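Local coordinates for protein putative arylalkylamine N-Acetyltransferase 7 (Aedes aegypti, PDB 4FD7) that probably transfers the acetyl group of acetyl-CoA to the amino group of an arylalkylamine, as a member of the GNAT family, at residues T198-Q203 / M233-D238. Sequence-based numbering, arbitrary orientation.
Sequences TRVGFQ and MSLRVD
In the C-terminal half of this GNAT fold, Q203 and S234 form an antiparallel hydrogen-bonded pair just where a helix gives way to an edge strand, a compact example of how a Schellman motif can deliver a chain into a sheet. G201, with positive phi, ends helix 191-200 and sends its N-H back to T198 O. Two residues on, Q203 N donates to S234 O (2.8 Å), while S234 N returns a bond to Q203 O. Flanking this pair, F202 CA and M233 CA bring C-H groups to the same two carbonyl oxygens.

F202, L235 and M233 supply the bulk of the apolar contact. L235 CB sits 3.5 Å above the centre of the F202 ring, only 9° off its normal, a CH-pi contact over the face; M233 O lies near the ring plane, 3.6 Å from F202 CD2. The two methyls of L235 reach different partners: CD2 meets V200 CG1 at 3.8 Å and the F202 ring at CE1, and CD1 packs against the G201 carbonyl. M233 bends at its thioether (chi3 70°), bringing CE to T198 OG1, a hydroxyl bonded to Q194 O. Across the pair, Q203 CG lies 3.4 Å from S234 OG, which D205 and Y142 hold by hydrogen bonds.

The same strand, 229-236, also bonds to 183-188 through M233 with T186 and L235 with S184, making it the middle of three; F188 of 183-188 meets the F202 ring edge-to-face. Helix 172-179 touches F202 and L235, and helix 164-170 packs on V200.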
loop_
_atom_site.group_PDB
_atom_site.type_symbol
_atom_site.label_atom_id
_atom_site.label_comp_id
_atom_site.label_asym_id
_atom_site.label_seq_id
_atom_site.Cartn_x
_atom_site.Cartn_y
_atom_site.Cartn_z
ATOM N N THR A 198 10.759 -5.672 -4.327
ATOM C CA THR A 198 11.708 -6.452 -5.117
ATOM C C THR A 198 12.039 -7.759 -4.407
ATOM O O THR A 198 11.982 -8.837 -5.009
ATOM C CB THR A 198 12.987 -5.651 -5.413
ATOM O OG1 THR A 198 12.688 -4.633 -6.384
ATOM C CG2 THR A 198 14.099 -6.565 -5.951
ATOM N N ARG A 199 12.334 -7.665 -3.118
ATOM C CA ARG A 199 12.658 -8.852 -2.333
ATOM C C ARG A 199 11.522 -9.890 -2.293
ATOM O O ARG A 199 11.777 -11.103 -2.229
ATOM C CB ARG A 199 13.171 -8.444 -0.941
ATOM C CG ARG A 199 14.491 -7.660 -1.038
ATOM C CD ARG A 199 15.075 -7.245 0.313
ATOM N NE ARG A 199 16.473 -6.813 0.197
ATOM C CZ ARG A 199 17.507 -7.654 0.197
ATOM N NH1 ARG A 199 17.291 -8.963 0.301
ATOM N NH2 ARG A 199 18.750 -7.198 0.096
ATOM N N VAL A 200 10.271 -9.427 -2.369
ATOM C CA VAL A 200 9.136 -10.361 -2.473
ATOM C C VAL A 200 9.002 -11.018 -3.862
ATOM O O VAL A 200 8.386 -12.077 -4.020
ATOM C CB VAL A 200 7.827 -9.658 -2.049
ATOM C CG1 VAL A 200 6.584 -10.486 -2.388
ATOM C CG2 VAL A 200 7.871 -9.377 -0.553
ATOM N N GLY A 201 9.600 -10.399 -4.870
ATOM C CA GLY A 201 9.486 -10.904 -6.221
ATOM C C GLY A 201 8.620 -10.090 -7.164
ATOM O O GLY A 201 8.265 -10.582 -8.233
ATOM N N PHE A 202 8.270 -8.859 -6.782
ATOM C CA PHE A 202 7.603 -7.945 -7.711
ATOM C C PHE A 202 8.578 -7.549 -8.820
ATOM O O PHE A 202 9.778 -7.401 -8.572
ATOM C CB PHE A 202 7.143 -6.659 -7.011
ATOM C CG PHE A 202 5.872 -6.796 -6.222
ATOM C CD1 PHE A 202 5.886 -7.347 -4.943
ATOM C CD2 PHE A 202 4.670 -6.326 -6.733
ATOM C CE1 PHE A 202 4.712 -7.449 -4.195
ATOM C CE2 PHE A 202 3.481 -6.438 -5.991
ATOM C CZ PHE A 202 3.507 -6.993 -4.717
ATOM N N GLN A 203 8.053 -7.360 -10.028
ATOM C CA GLN A 203 8.844 -6.896 -11.162
ATOM C C GLN A 203 8.462 -5.466 -11.530
ATOM O O GLN A 203 7.309 -5.066 -11.378
ATOM C CB GLN A 203 8.594 -7.776 -12.386
ATOM C CG GLN A 203 7.157 -7.697 -12.891
ATOM C CD GLN A 203 7.032 -7.898 -14.385
ATOM O OE1 GLN A 203 6.641 -6.980 -15.111
ATOM N NE2 GLN A 203 7.339 -9.106 -14.853
ATOM N N MET A 233 4.949 -1.734 -9.948
ATOM C CA MET A 233 5.543 -3.072 -9.872
ATOM C C MET A 233 4.455 -4.140 -9.703
ATOM O O MET A 233 3.411 -3.900 -9.058
ATOM C CB MET A 233 6.587 -3.151 -8.755
ATOM C CG MET A 233 7.649 -2.052 -8.815
ATOM S SD MET A 233 8.734 -2.133 -7.371
ATOM C CE MET A 233 9.632 -3.642 -7.736
ATOM N N SER A 234 4.697 -5.313 -10.291
ATOM C CA SER A 234 3.690 -6.385 -10.297
ATOM C C SER A 234 4.208 -7.761 -9.867
ATOM O O SER A 234 5.366 -8.105 -10.076
ATOM C CB SER A 234 2.990 -6.468 -11.671
ATOM O OG SER A 234 3.904 -6.666 -12.732
ATOM N N LEU A 235 3.319 -8.553 -9.280
ATOM C CA LEU A 235 3.671 -9.871 -8.760
ATOM C C LEU A 235 2.605 -10.883 -9.129
ATOM O O LEU A 235 1.457 -10.762 -8.695
ATOM C CB LEU A 235 3.800 -9.810 -7.237
ATOM C CG LEU A 235 4.110 -11.104 -6.482
ATOM C CD1 LEU A 235 5.538 -11.565 -6.764
ATOM C CD2 LEU A 235 3.877 -10.890 -4.989
ATOM N N ARG A 236 2.986 -11.879 -9.927
ATOM C CA ARG A 236 2.103 -13.010 -10.197
ATOM C C ARG A 236 2.190 -14.017 -9.071
ATOM O O ARG A 236 3.280 -14.445 -8.674
ATOM C CB ARG A 236 2.452 -13.698 -11.515
ATOM C CG ARG A 236 1.928 -12.976 -12.737
ATOM C CD ARG A 236 1.937 -13.893 -13.954
ATOM N NE ARG A 236 0.876 -14.903 -13.941
ATOM C CZ ARG A 236 0.621 -15.694 -14.976
ATOM N NH1 ARG A 236 1.355 -15.583 -16.077
ATOM N NH2 ARG A 236 -0.351 -16.586 -14.921
ATOM N N VAL A 237 1.032 -14.385 -8.541
ATOM C CA VAL A 237 0.988 -15.303 -7.431
ATOM C C VAL A 237 0.588 -16.654 -7.994
ATOM O O VAL A 237 0.535 -16.815 -9.214
ATOM C CB VAL A 237 0.027 -14.822 -6.343
ATOM C CG1 VAL A 237 0.347 -13.362 -5.997
ATOM C CG2 VAL A 237 -1.419 -14.949 -6.802
ATOM N N ASP A 238 0.347 -17.622 -7.147
ATOM C CA ASP A 238 -0.063 -18.927 -7.637
ATOM C C ASP A 238 0.962 -19.490 -8.616
ATOM O O ASP A 238 2.164 -19.450 -8.360
ATOM C CB ASP A 238 -1.454 -18.818 -8.272
ATOM C CG ASP A 238 -1.389 -18.640 -9.740
ATOM O OD1 ASP A 238 -0.929 -19.588 -10.381
ATOM O OD2 ASP A 238 -1.783 -17.581 -10.245
#